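Side-chain contacts in chitin oligosaccahride binding protein NagB1 (Paenibacillus sp. FPU-7, PDB 7EHP), which binds short chitin oligosaccharides as an extracellular solute-binding protein, probably handing them to a membrane transporter for uptake: residues Met307-Glu310 with Glu311-Lys314; Glu340-Gln343 with Ala344-Leu347; Lys360-Glu363 with Thr364-Cys368; Arg376-Val379 with Glu380-Leu383. One frame throughout, in Å; residues are numbered along the deposited sequence.

Contact 1 (Met307-Glu310 with Glu311-Lys314); sequences MYSE and EMQK
Glu311, in the first turn of the helix, lays its CB 3.7 Å from Ser309 OG, while its carboxylate turns off to a salt bridge with Arg27. Met312 offers its backbone N to the same hydroxyl: Met312 N donates to Ser309 OG at 3.1 Å, the N-cap bond. Serine suits this place because its short side chain can curl back over the helix start; with chi1 at 71°, OG lies between its own N and carbonyl carbon, and it also bonds Ile306 O. Gln313 N donates to Ser309 O, and its bent side chain returns along that carbonyl, CG 3.2 Å from Ser309 O. A water links Gln313 NE2 to Met307 O, while the amide is held by Thr115 O and Met326 N. Lys314 stretches its methylenes across Glu310 CG, and Lys314 NZ meets the anti lone pair of Glu310 OE2 at 2.8 Å. A methionine in its place would probably leave the Glu310 carboxylate without this ammonium mate, though Ser329 N would still hold OE2. Met307 and Met312 both face helix 15-31, and Tyr308, at the turn between helices 294-307 and 310-320, lies against strands 109-125 and 277-288.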
ATOM      1  N   MET A 307       2.660  19.690  -5.547  1.00 19.19           N
ATOM      2  CA  MET A 307       2.459  18.454  -4.780  1.00 19.73           C
ATOM      3  C   MET A 307       3.722  18.055  -4.020  1.00 17.38           C
ATOM      4  O   MET A 307       3.667  17.696  -2.838  1.00 16.89           O
ATOM      5  CB  MET A 307       2.017  17.325  -5.714  1.00 18.28           C
ATOM      6  CG  MET A 307       1.923  15.925  -5.065  1.00 14.30           C
ATOM      7  SD  MET A 307       0.687  15.828  -3.752  1.00 21.06           S
ATOM      8  CE  MET A 307      -0.756  15.296  -4.662  1.00 16.28           C
ATOM      9  N   TYR A 308       4.870  18.120  -4.678  1.00 21.42           N
ATOM     10  CA  TYR A 308       6.116  17.641  -4.094  1.00 20.47           C
ATOM     11  C   TYR A 308       6.848  18.813  -3.444  1.00 25.18           C
ATOM     12  O   TYR A 308       7.938  19.224  -3.839  1.00 23.35           O
ATOM     13  CB  TYR A 308       6.949  16.938  -5.152  1.00 17.93           C
ATOM     14  CG  TYR A 308       6.207  15.775  -5.749  1.00 17.99           C
ATOM     15  CD1 TYR A 308       6.137  14.562  -5.074  1.00 16.77           C
ATOM     16  CD2 TYR A 308       5.569  15.888  -6.984  1.00 17.37           C
ATOM     17  CE1 TYR A 308       5.436  13.491  -5.600  1.00 15.83           C
ATOM     18  CE2 TYR A 308       4.867  14.823  -7.521  1.00 17.10           C
ATOM     19  CZ  TYR A 308       4.811  13.624  -6.825  1.00 17.66           C
ATOM     20  OH  TYR A 308       4.134  12.553  -7.348  1.00 19.01           O
ATOM     21  N   SER A 309       6.214  19.335  -2.408  1.00 21.38           N
ATOM     22  CA  SER A 309       6.721  20.462  -1.654  1.00 22.01           C
ATOM     23  C   SER A 309       6.585  20.137  -0.180  1.00 21.64           C
ATOM     24  O   SER A 309       5.768  19.302   0.219  1.00 21.90           O
ATOM     25  CB  SER A 309       5.940  21.750  -1.965  1.00 22.50           C
ATOM     26  OG  SER A 309       4.634  21.653  -1.394  1.00 20.61           O
ATOM     27  N   GLU A 310       7.372  20.830   0.635  1.00 16.23           N
ATOM     28  CA  GLU A 310       7.270  20.597   2.061  1.00 25.02           C
ATOM     29  C   GLU A 310       5.913  21.027   2.591  1.00 23.64           C
ATOM     30  O   GLU A 310       5.386  20.395   3.523  1.00 19.01           O
ATOM     31  CB  GLU A 310       8.440  21.272   2.785  1.00 30.86           C
ATOM     32  CG  GLU A 310       8.337  21.240   4.295  1.00 38.89           C
ATOM     33  CD  GLU A 310       9.683  21.372   4.982  1.00 41.72           C
ATOM     34  OE1 GLU A 310      10.721  21.194   4.302  1.00 39.03           O
ATOM     35  OE2 GLU A 310       9.689  21.645   6.202  1.00 46.91           O
ATOM     36  N   GLU A 311       5.303  22.045   1.967  1.00 22.52           N
ATOM     37  CA  GLU A 311       3.965  22.473   2.371  1.00 20.65           C
ATOM     38  C   GLU A 311       2.955  21.337   2.217  1.00 22.81           C
ATOM     39  O   GLU A 311       2.178  21.046   3.132  1.00 19.47           O
ATOM     40  CB  GLU A 311       3.518  23.687   1.550  1.00 25.30           C
ATOM     41  CG  GLU A 311       2.013  23.948   1.675  1.00 21.12           C
ATOM     42  CD  GLU A 311       1.472  24.969   0.688  1.00 25.97           C
ATOM     43  OE1 GLU A 311       2.204  25.374  -0.243  1.00 27.39           O
ATOM     44  OE2 GLU A 311       0.301  25.359   0.838  1.00 25.97           O
ATOM     45  N   MET A 312       2.939  20.685   1.060  1.00 20.79           N
ATOM     46  CA  MET A 312       1.896  19.692   0.872  1.00 21.27           C
ATOM     47  C   MET A 312       2.234  18.394   1.605  1.00 20.80           C
ATOM     48  O   MET A 312       1.340  17.740   2.152  1.00 18.73           O
ATOM     49  CB  MET A 312       1.666  19.453  -0.616  1.00 20.79           C
ATOM     50  CG  MET A 312       0.989  20.622  -1.331  1.00 22.87           C
ATOM     51  SD  MET A 312      -0.651  20.958  -0.671  1.00 21.39           S
ATOM     52  CE  MET A 312      -0.996  22.630  -1.251  1.00 23.82           C
ATOM     53  N   GLN A 313       3.521  18.024   1.644  1.00 20.30           N
ATOM     54  CA  GLN A 313       3.953  16.861   2.415  1.00 20.54           C
ATOM     55  C   GLN A 313       3.577  16.999   3.885  1.00 24.46           C
ATOM     56  O   GLN A 313       3.077  16.046   4.502  1.00 18.20           O
ATOM     57  CB  GLN A 313       5.463  16.674   2.269  1.00 18.88           C
ATOM     58  CG  GLN A 313       5.886  16.200   0.905  1.00 19.27           C
ATOM     59  CD  GLN A 313       5.680  14.706   0.716  1.00 21.37           C
ATOM     60  OE1 GLN A 313       6.474  13.891   1.202  1.00 21.37           O
ATOM     61  NE2 GLN A 313       4.616  14.336   0.010  1.00 20.22           N
ATOM     62  N   LYS A 314       3.818  18.177   4.471  1.00 21.14           N
ATOM     63  CA  LYS A 314       3.430  18.386   5.869  1.00 22.68           C
ATOM     64  C   LYS A 314       1.917  18.378   6.034  1.00 20.39           C
ATOM     65  O   LYS A 314       1.395  17.825   7.014  1.00 21.68           O
ATOM     66  CB  LYS A 314       3.989  19.709   6.393  1.00 26.09           C
ATOM     67  CG  LYS A 314       5.436  19.668   6.843  1.00 33.00           C
ATOM     68  CD  LYS A 314       5.899  21.066   7.255  1.00 42.23           C
ATOM     69  CE  LYS A 314       7.120  21.016   8.147  1.00 48.05           C
ATOM     70  NZ  LYS A 314       7.801  22.337   8.175  1.00 53.55           N
TER
HETATM   71  O   HOH W   1       2.709  15.931  -0.753  1.00 21.41           O

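Contact 2 (Glu340-Gln343 with Ala344-Leu347); sequences EMIQ and ASEL
Ser345 doubles back on the last turn of the helix, and Ser345 OG donates to Ile342 O at 2.9 Å. This is the close-packed part of the contact. The hydroxyl arrives at the side of the carbonyl, with a C=O...OG angle of 123°, because a chi1 of 89° swings OG back over its own backbone toward the preceding turn. The backbone N of Ser345 divides itself between Met341 O and Ile342 O, both bonds weak, as the helical pattern gives way. Serine fits here, since its short hydroxyl can take up a carbonyl where the regular backbone bonds falter. Beside it, Ala344 sets its CB 3.4 Å from Glu340 O, and Ala344 N makes a firmer bond to the same oxygen at 2.9 Å; a lone methyl lets the helix end pass close to Phe264.

The other flank is looser and faces solvent. Gln343 runs fully extended and exposed, and its part in the contact is mainly its backbone carbonyl, which takes Glu346 N. Glu346, exposed as well, leans on the helix end with its methylenes: CG sits 3.2 Å from Gln343 O and 3.5 Å from Ile342 O. A long polar chain is at home on such an exposed flank. Glu346 N bonds Gln343 O at 3.1 Å, an i to i+3 bond in place of the i to i+4 pattern.

The arrangement is that of a helix C-terminus unwinding into a type I beta turn, Ala344 to Leu347, which delivers the chain from helix 336-344 to strand 348-350.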
ATOM      1  N   GLU A 340       4.479   5.994  16.529  1.00 40.02           N
ATOM      2  CA  GLU A 340       4.615   4.546  16.602  1.00 37.36           C
ATOM      3  C   GLU A 340       4.891   3.946  15.228  1.00 32.17           C
ATOM      4  O   GLU A 340       5.629   2.964  15.124  1.00 39.82           O
ATOM      5  CB  GLU A 340       3.361   3.947  17.242  1.00 29.29           C
ATOM      6  CG  GLU A 340       3.260   4.243  18.732  1.00 36.69           C
ATOM      7  CD  GLU A 340       2.017   3.664  19.390  1.00 36.87           C
ATOM      8  OE1 GLU A 340       1.415   2.721  18.835  1.00 37.43           O
ATOM      9  OE2 GLU A 340       1.640   4.151  20.477  1.00 41.81           O
ATOM     10  N   MET A 341       4.342   4.536  14.164  1.00 28.30           N
ATOM     11  CA  MET A 341       4.660   4.076  12.811  1.00 31.48           C
ATOM     12  C   MET A 341       6.069   4.469  12.382  1.00 37.15           C
ATOM     13  O   MET A 341       6.761   3.677  11.735  1.00 36.53           O
ATOM     14  CB  MET A 341       3.656   4.639  11.819  1.00 35.15           C
ATOM     15  CG  MET A 341       2.329   3.961  11.834  1.00 28.15           C
ATOM     16  SD  MET A 341       1.201   4.942  10.831  1.00 40.50           S
ATOM     17  CE  MET A 341       0.017   3.713  10.571  1.00 28.04           C
ATOM     18  N   ILE A 342       6.493   5.706  12.672  1.00 36.52           N
ATOM     19  CA  ILE A 342       7.865   6.112  12.356  1.00 37.51           C
ATOM     20  C   ILE A 342       8.853   5.283  13.163  1.00 37.44           C
ATOM     21  O   ILE A 342       9.880   4.819  12.649  1.00 40.02           O
ATOM     22  CB  ILE A 342       8.048   7.620  12.610  1.00 40.44           C
ATOM     23  CG1 ILE A 342       7.307   8.426  11.551  1.00 36.76           C
ATOM     24  CG2 ILE A 342       9.531   7.987  12.606  1.00 33.67           C
ATOM     25  CD1 ILE A 342       7.686   8.024  10.129  1.00 37.92           C
ATOM     26  N   GLN A 343       8.547   5.085  14.442  1.00 41.63           N
ATOM     27  CA  GLN A 343       9.266   4.151  15.297  1.00 36.49           C
ATOM     28  C   GLN A 343       9.397   2.783  14.631  1.00 42.87           C
ATOM     29  O   GLN A 343      10.506   2.266  14.452  1.00 42.91           O
ATOM     30  CB  GLN A 343       8.511   4.069  16.625  1.00 49.31           C
ATOM     31  CG  GLN A 343       9.020   3.154  17.702  1.00 51.78           C
ATOM     32  CD  GLN A 343       8.065   3.141  18.903  1.00 59.87           C
ATOM     33  OE1 GLN A 343       7.012   3.793  18.888  1.00 59.57           O
ATOM     34  NE2 GLN A 343       8.429   2.399  19.941  1.00 65.22           N
ATOM     35  N   ALA A 344       8.265   2.190  14.231  1.00 37.12           N
ATOM     36  CA  ALA A 344       8.297   0.856  13.641  1.00 40.77           C
ATOM     37  C   ALA A 344       8.968   0.833  12.274  1.00 38.20           C
ATOM     38  O   ALA A 344       9.367  -0.241  11.821  1.00 41.68           O
ATOM     39  CB  ALA A 344       6.882   0.280  13.527  1.00 36.17           C
ATOM     40  N   SER A 345       9.103   1.982  11.609  1.00 39.28           N
ATOM     41  CA  SER A 345       9.742   2.025  10.301  1.00 37.18           C
ATOM     42  C   SER A 345      11.255   2.023  10.389  1.00 40.49           C
ATOM     43  O   SER A 345      11.921   1.954   9.352  1.00 39.70           O
ATOM     44  CB  SER A 345       9.305   3.263   9.522  1.00 30.90           C
ATOM     45  OG  SER A 345      10.162   4.348   9.816  1.00 33.17           O
ATOM     46  N   GLU A 346      11.814   2.120  11.593  1.00 44.42           N
ATOM     47  CA  GLU A 346      13.262   2.077  11.735  1.00 40.97           C
ATOM     48  C   GLU A 346      13.812   0.695  11.411  1.00 46.74           C
ATOM     49  O   GLU A 346      15.018   0.561  11.179  1.00 44.87           O
ATOM     50  CB  GLU A 346      13.641   2.507  13.153  1.00 43.86           C
ATOM     51  CG  GLU A 346      13.128   3.896  13.502  1.00 45.81           C
ATOM     52  CD  GLU A 346      13.888   4.561  14.626  1.00 56.04           C
ATOM     53  OE1 GLU A 346      14.321   3.843  15.555  1.00 61.19           O
ATOM     54  OE2 GLU A 346      14.055   5.801  14.574  1.00 58.04           O
ATOM     55  N   LEU A 347      12.951  -0.328  11.372  1.00 46.47           N
ATOM     56  CA  LEU A 347      13.371  -1.690  11.070  1.00 39.95           C
ATOM     57  C   LEU A 347      13.778  -1.829   9.607  1.00 32.53           C
ATOM     58  O   LEU A 347      13.482  -0.981   8.762  1.00 34.50           O
ATOM     59  CB  LEU A 347      12.254  -2.692  11.382  1.00 34.92           C
ATOM     60  CG  LEU A 347      11.406  -2.422  12.623  1.00 42.20           C
ATOM     61  CD1 LEU A 347      10.281  -3.453  12.762  1.00 33.78           C
ATOM     62  CD2 LEU A 347      12.282  -2.386  13.872  1.00 45.54           C
TER

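Contact 3 (Lys360-Glu363 with Thr364-Cys368); sequences KVRE and TLEMC
Lys360 O is gripped twice from the next turn of the helix: Thr364 OG1 donates to it at 2.7 Å and Thr364 N at 3.0 Å, from opposite faces of the carbonyl plane. The hydroxyl gets there because OG1 lies beside its own backbone N, anti to the carbonyl carbon (chi1 -57°), which aims it back down the helix. Threonine thus satisfies its buried hydroxyl within its own helix, and its side chain can turn to Val389 of helix 379-396.

On another flank Arg362 and Glu366, one turn apart, form a side-on salt bridge. Arg362 NE reaches Glu366 OE1 at 2.8 Å and Arg362 NH2 reaches Glu366 OE2 at 3.0 Å, so each oxygen has its own nitrogen. Both oxygens lie near the guanidinium plane, yet the carboxylate is turned 54° against it, and OE1 is met from above its own plane. Such i to i+4 pairing is a common way to fix long charged side chains on a helix, here helix 359-373 beside the chitin-oligosaccharide pocket, where Arg362 comes within about 6 Å of a bound sugar. Its guanidinium also makes a cation-pi contact with Phe49. A leucine in place of Arg362 would probably leave the Glu366 carboxylate without its mate and Phe49 without its cation.

Glu363 serves the outer side. Its OE1 takes Lys360 NZ at 3.1 Å in a second salt bridge, while its CG receives Met367 CE at 3.7 Å. The unbranched, flexible methionine bends at its last torsion to cross this chain, its CG lying 3.1 Å from Glu363 O.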
ATOM      1  N   LYS A 360      -0.034 -10.669 -13.621  1.00 18.47           N
ATOM      2  CA  LYS A 360      -0.767 -11.928 -13.663  1.00 18.04           C
ATOM      3  C   LYS A 360      -0.551 -12.740 -12.398  1.00 17.29           C
ATOM      4  O   LYS A 360      -1.468 -13.431 -11.942  1.00 19.14           O
ATOM      5  CB  LYS A 360      -0.350 -12.752 -14.875  1.00 22.46           C
ATOM      6  CG  LYS A 360      -1.380 -13.810 -15.281  1.00 29.74           C
ATOM      7  CD  LYS A 360      -2.538 -13.164 -16.030  1.00 35.26           C
ATOM      8  CE  LYS A 360      -3.820 -13.998 -15.962  1.00 42.26           C
ATOM      9  NZ  LYS A 360      -4.956 -13.266 -16.616  1.00 42.30           N
ATOM     10  N   VAL A 361       0.649 -12.666 -11.822  1.00 16.72           N
ATOM     11  CA  VAL A 361       0.942 -13.389 -10.588  1.00 18.26           C
ATOM     12  C   VAL A 361       0.170 -12.779  -9.426  1.00 18.34           C
ATOM     13  O   VAL A 361      -0.435 -13.493  -8.622  1.00 14.79           O
ATOM     14  CB  VAL A 361       2.459 -13.390 -10.323  1.00 16.49           C
ATOM     15  CG1 VAL A 361       2.769 -13.914  -8.929  1.00 15.31           C
ATOM     16  CG2 VAL A 361       3.185 -14.196 -11.391  1.00 16.56           C
ATOM     17  N   ARG A 362       0.207 -11.447  -9.315  1.00 17.50           N
ATOM     18  CA  ARG A 362      -0.576 -10.730  -8.313  1.00 13.93           C
ATOM     19  C   ARG A 362      -2.058 -11.071  -8.426  1.00 15.13           C
ATOM     20  O   ARG A 362      -2.721 -11.331  -7.421  1.00 15.52           O
ATOM     21  CB  ARG A 362      -0.372  -9.217  -8.488  1.00 17.42           C
ATOM     22  CG  ARG A 362      -0.883  -8.371  -7.312  1.00 16.01           C
ATOM     23  CD  ARG A 362      -1.640  -7.139  -7.794  1.00 21.10           C
ATOM     24  NE  ARG A 362      -2.988  -7.454  -8.253  1.00 24.65           N
ATOM     25  CZ  ARG A 362      -3.377  -7.415  -9.523  1.00 20.89           C
ATOM     26  NH1 ARG A 362      -2.524  -7.067 -10.478  1.00 20.12           N
ATOM     27  NH2 ARG A 362      -4.626  -7.704  -9.831  1.00 20.46           N
ATOM     28  N   GLU A 363      -2.604 -11.019  -9.647  1.00 17.90           N
ATOM     29  CA  GLU A 363      -4.020 -11.316  -9.843  1.00 18.28           C
ATOM     30  C   GLU A 363      -4.349 -12.739  -9.402  1.00 19.43           C
ATOM     31  O   GLU A 363      -5.378 -12.985  -8.760  1.00 18.71           O
ATOM     32  CB  GLU A 363      -4.392 -11.112 -11.312  1.00 21.25           C
ATOM     33  CG  GLU A 363      -5.860 -11.380 -11.584  1.00 29.81           C
ATOM     34  CD  GLU A 363      -6.233 -11.298 -13.061  1.00 34.15           C
ATOM     35  OE1 GLU A 363      -5.846 -12.197 -13.834  1.00 33.81           O
ATOM     36  OE2 GLU A 363      -6.924 -10.331 -13.441  1.00 42.29           O
ATOM     37  N   THR A 364      -3.470 -13.687  -9.723  1.00 17.65           N
ATOM     38  CA  THR A 364      -3.693 -15.081  -9.356  1.00 18.51           C
ATOM     39  C   THR A 364      -3.633 -15.272  -7.845  1.00 16.86           C
ATOM     40  O   THR A 364      -4.434 -16.019  -7.274  1.00 17.97           O
ATOM     41  CB  THR A 364      -2.655 -15.936 -10.073  1.00 21.05           C
ATOM     42  OG1 THR A 364      -2.777 -15.693 -11.484  1.00 16.52           O
ATOM     43  CG2 THR A 364      -2.814 -17.428  -9.735  1.00 20.54           C
ATOM     44  N   LEU A 365      -2.700 -14.593  -7.173  1.00 13.90           N
ATOM     45  CA  LEU A 365      -2.641 -14.690  -5.722  1.00 15.76           C
ATOM     46  C   LEU A 365      -3.926 -14.170  -5.095  1.00 17.61           C
ATOM     47  O   LEU A 365      -4.459 -14.789  -4.166  1.00 17.48           O
ATOM     48  CB  LEU A 365      -1.434 -13.926  -5.175  1.00 15.33           C
ATOM     49  CG  LEU A 365      -1.263 -14.050  -3.668  1.00 17.49           C
ATOM     50  CD1 LEU A 365      -1.086 -15.547  -3.301  1.00 14.80           C
ATOM     51  CD2 LEU A 365      -0.085 -13.218  -3.169  1.00 14.14           C
ATOM     52  N   GLU A 366      -4.450 -13.044  -5.602  1.00 15.28           N
ATOM     53  CA  GLU A 366      -5.726 -12.514  -5.116  1.00 13.62           C
ATOM     54  C   GLU A 366      -6.834 -13.553  -5.234  1.00 18.09           C
ATOM     55  O   GLU A 366      -7.524 -13.865  -4.256  1.00 18.70           O
ATOM     56  CB  GLU A 366      -6.108 -11.259  -5.904  1.00 16.80           C
ATOM     57  CG  GLU A 366      -5.414 -10.015  -5.438  1.00 15.22           C
ATOM     58  CD  GLU A 366      -5.458  -8.890  -6.456  1.00 17.28           C
ATOM     59  OE1 GLU A 366      -4.883  -7.822  -6.168  1.00 19.23           O
ATOM     60  OE2 GLU A 366      -6.059  -9.061  -7.534  1.00 22.50           O
ATOM     61  N   MET A 367      -7.005 -14.115  -6.427  1.00 15.14           N
ATOM     62  CA  MET A 367      -8.093 -15.064  -6.625  1.00 19.52           C
ATOM     63  C   MET A 367      -7.883 -16.328  -5.803  1.00 17.47           C
ATOM     64  O   MET A 367      -8.836 -16.863  -5.236  1.00 16.75           O
ATOM     65  CB  MET A 367      -8.229 -15.393  -8.106  1.00 23.66           C
ATOM     66  CG  MET A 367      -8.250 -14.151  -9.004  1.00 24.13           C
ATOM     67  SD  MET A 367      -8.505 -14.502 -10.763  1.00 50.97           S
ATOM     68  CE  MET A 367      -6.849 -14.956 -11.306  1.00 34.78           C
ATOM     69  N   CYS A 368      -6.640 -16.808  -5.722  1.00 20.47           N
ATOM     70  CA  CYS A 368      -6.344 -17.994  -4.924  1.00 16.70           C
ATOM     71  C   CYS A 368      -6.632 -17.764  -3.448  1.00 20.34           C
ATOM     72  O   CYS A 368      -7.160 -18.651  -2.775  1.00 16.87           O
ATOM     73  CB  CYS A 368      -4.893 -18.414  -5.119  1.00 18.47           C
ATOM     74  SG  CYS A 368      -4.652 -19.325  -6.646  1.00 20.62           S
TER

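Contact 4 (Arg376-Val379 with Glu380-Leu383); sequences RMTV and EQVL
Arg376 joins the helix start through a water, which donates to both Arg376 O and Gln381 OE1; its guanidinium turns away to a salt bridge with Glu371. Met377 comes next, its CA only 3.0 Å from Gln381 OE1 and its side chain swung over the first turn. The chain bends at its last torsion (chi3 78°) and brings CE to 3.9 Å from Val382 CG2, a reach that suits the long, pliable methionine.

Thr378 is the N-cap and forms a capping box with Gln381. Thr378 OG1 accepts from Gln381 N at 3.2 Å, and in return Thr378 N donates to Gln381 OE1 at 2.8 Å, tilted 17° from the amide's carbonyl plane. The threonine hydroxyl stands between its own N and carbonyl carbon (chi1 70°), facing the helix N-H groups, while Gln381 has length enough to carry its oxygen back to the threonine nitrogen. A second water accepts from Glu380 N, so Glu380 N and Gln381 N both have acceptors.

Val379 lies alongside Leu383, one turn on and pointing the same way, Val379 CG1 3.9 Å from Leu383 CD1; the branched apolar chains suit a face packed on other helices. Leu383 and Val382 rest on Phe204 of helix 198-213, and Val379 on Asp208 there, while Met377 and Val382 lean on Cys368 of helix 359-373, so the beginning of helix 379-396 is wedged between these two helices.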
ATOM      1  N   ARG A 376     -12.412 -23.098  -0.376  1.00 17.05           N
ATOM      2  CA  ARG A 376     -12.542 -23.826  -1.632  1.00 17.57           C
ATOM      3  C   ARG A 376     -11.202 -24.237  -2.236  1.00 17.97           C
ATOM      4  O   ARG A 376     -11.182 -24.867  -3.295  1.00 16.76           O
ATOM      5  CB  ARG A 376     -13.345 -22.992  -2.624  1.00 18.59           C
ATOM      6  CG  ARG A 376     -14.773 -22.698  -2.129  1.00 20.32           C
ATOM      7  CD  ARG A 376     -15.591 -22.004  -3.210  1.00 24.68           C
ATOM      8  NE  ARG A 376     -15.208 -20.606  -3.307  1.00 29.54           N
ATOM      9  CZ  ARG A 376     -15.584 -19.665  -2.439  1.00 37.08           C
ATOM     10  NH1 ARG A 376     -16.376 -19.973  -1.416  1.00 33.81           N
ATOM     11  NH2 ARG A 376     -15.176 -18.409  -2.599  1.00 32.97           N
ATOM     12  N   MET A 377     -10.095 -23.908  -1.583  1.00 14.04           N
ATOM     13  CA  MET A 377      -8.777 -24.389  -1.963  1.00 21.63           C
ATOM     14  C   MET A 377      -7.969 -24.622  -0.704  1.00 16.12           C
ATOM     15  O   MET A 377      -8.124 -23.902   0.285  1.00 21.73           O
ATOM     16  CB  MET A 377      -7.960 -23.427  -2.866  1.00 17.58           C
ATOM     17  CG  MET A 377      -8.395 -23.336  -4.305  1.00 19.23           C
ATOM     18  SD  MET A 377      -7.611 -21.987  -5.217  1.00 23.10           S
ATOM     19  CE  MET A 377      -6.011 -22.657  -5.558  1.00 23.79           C
ATOM     20  N   THR A 378      -7.099 -25.622  -0.757  1.00 16.18           N
ATOM     21  CA  THR A 378      -6.115 -25.827   0.293  1.00 18.62           C
ATOM     22  C   THR A 378      -4.869 -24.988   0.010  1.00 20.00           C
ATOM     23  O   THR A 378      -4.672 -24.474  -1.096  1.00 15.25           O
ATOM     24  CB  THR A 378      -5.743 -27.311   0.418  1.00 21.49           C
ATOM     25  OG1 THR A 378      -4.974 -27.721  -0.721  1.00 18.29           O
ATOM     26  CG2 THR A 378      -7.010 -28.170   0.508  1.00 20.09           C
ATOM     27  N   VAL A 379      -4.039 -24.826   1.046  1.00 21.48           N
ATOM     28  CA  VAL A 379      -2.747 -24.167   0.865  1.00 21.97           C
ATOM     29  C   VAL A 379      -1.958 -24.838  -0.249  1.00 19.26           C
ATOM     30  O   VAL A 379      -1.348 -24.163  -1.088  1.00 20.70           O
ATOM     31  CB  VAL A 379      -1.961 -24.149   2.192  1.00 19.54           C
ATOM     32  CG1 VAL A 379      -0.498 -23.840   1.946  1.00 21.27           C
ATOM     33  CG2 VAL A 379      -2.557 -23.120   3.137  1.00 19.53           C
ATOM     34  N   GLU A 380      -1.967 -26.175  -0.286  1.00 20.03           N
ATOM     35  CA  GLU A 380      -1.239 -26.912  -1.326  1.00 19.22           C
ATOM     36  C   GLU A 380      -1.698 -26.508  -2.717  1.00 21.04           C
ATOM     37  O   GLU A 380      -0.876 -26.281  -3.616  1.00 17.24           O
ATOM     38  CB  GLU A 380      -1.427 -28.431  -1.143  1.00 23.61           C
ATOM     39  CG  GLU A 380      -0.746 -29.259  -2.239  1.00 22.81           C
ATOM     40  CD  GLU A 380      -0.654 -30.762  -1.903  1.00 29.09           C
ATOM     41  OE1 GLU A 380      -1.222 -31.205  -0.887  1.00 25.07           O
ATOM     42  OE2 GLU A 380       0.011 -31.500  -2.651  1.00 31.31           O
ATOM     43  N   GLN A 381      -3.018 -26.469  -2.927  1.00 15.82           N
ATOM     44  CA  GLN A 381      -3.554 -26.052  -4.218  1.00 18.65           C
ATOM     45  C   GLN A 381      -3.142 -24.620  -4.547  1.00 21.01           C
ATOM     46  O   GLN A 381      -2.794 -24.315  -5.691  1.00 21.66           O
ATOM     47  CB  GLN A 381      -5.072 -26.184  -4.217  1.00 14.16           C
ATOM     48  CG  GLN A 381      -5.577 -27.640  -4.030  1.00 17.32           C
ATOM     49  CD  GLN A 381      -7.086 -27.718  -3.897  1.00 22.79           C
ATOM     50  OE1 GLN A 381      -7.685 -26.989  -3.117  1.00 18.76           O
ATOM     51  NE2 GLN A 381      -7.709 -28.607  -4.663  1.00 27.82           N
ATOM     52  N   VAL A 382      -3.173 -23.731  -3.555  1.00 20.76           N
ATOM     53  CA  VAL A 382      -2.794 -22.341  -3.798  1.00 21.68           C
ATOM     54  C   VAL A 382      -1.371 -22.259  -4.349  1.00 16.36           C
ATOM     55  O   VAL A 382      -1.135 -21.698  -5.428  1.00 16.23           O
ATOM     56  CB  VAL A 382      -2.955 -21.512  -2.513  1.00 19.93           C
ATOM     57  CG1 VAL A 382      -2.250 -20.154  -2.672  1.00 14.03           C
ATOM     58  CG2 VAL A 382      -4.437 -21.315  -2.209  1.00 16.56           C
ATOM     59  N   LEU A 383      -0.407 -22.849  -3.630  1.00 16.25           N
ATOM     60  CA  LEU A 383       0.998 -22.714  -4.010  1.00 17.21           C
ATOM     61  C   LEU A 383       1.302 -23.429  -5.325  1.00 20.34           C
ATOM     62  O   LEU A 383       2.068 -22.919  -6.153  1.00 19.19           O
ATOM     63  CB  LEU A 383       1.879 -23.223  -2.870  1.00 14.50           C
ATOM     64  CG  LEU A 383       1.586 -22.435  -1.594  1.00 17.74           C
ATOM     65  CD1 LEU A 383       2.375 -22.960  -0.464  1.00 17.32           C
ATOM     66  CD2 LEU A 383       1.925 -20.950  -1.783  1.00 21.39           C
TER
HETATM   67  O   HOH W   2     -10.421 -27.356  -4.130  1.00 24.29           O
HETATM   68  O   HOH W   3      -2.707 -27.960   1.758  1.00 22.25           O

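How the contacts relate
Followed from the N terminus, the four contacts come strictly in series; none nests in or crosses another. Contact 1 closes the short loop between helices 294-307 and 310-320, and contact 2 finishes helix 336-344 as the chain turns into strand 348-350; their centres lie about 21 Å apart. The chain then passes across the molecule: contact 3, within helix 359-373, is on the opposite side of the chain's centre from both. Contact 4 starts the following helix, 379-396, and touches contact 3 directly, Cys368 SG lying 3.8 Å from Met377 CE. These last two contacts therefore join the paired C-terminal helices, whereas contacts 1 and 2 border the central mixed sheet.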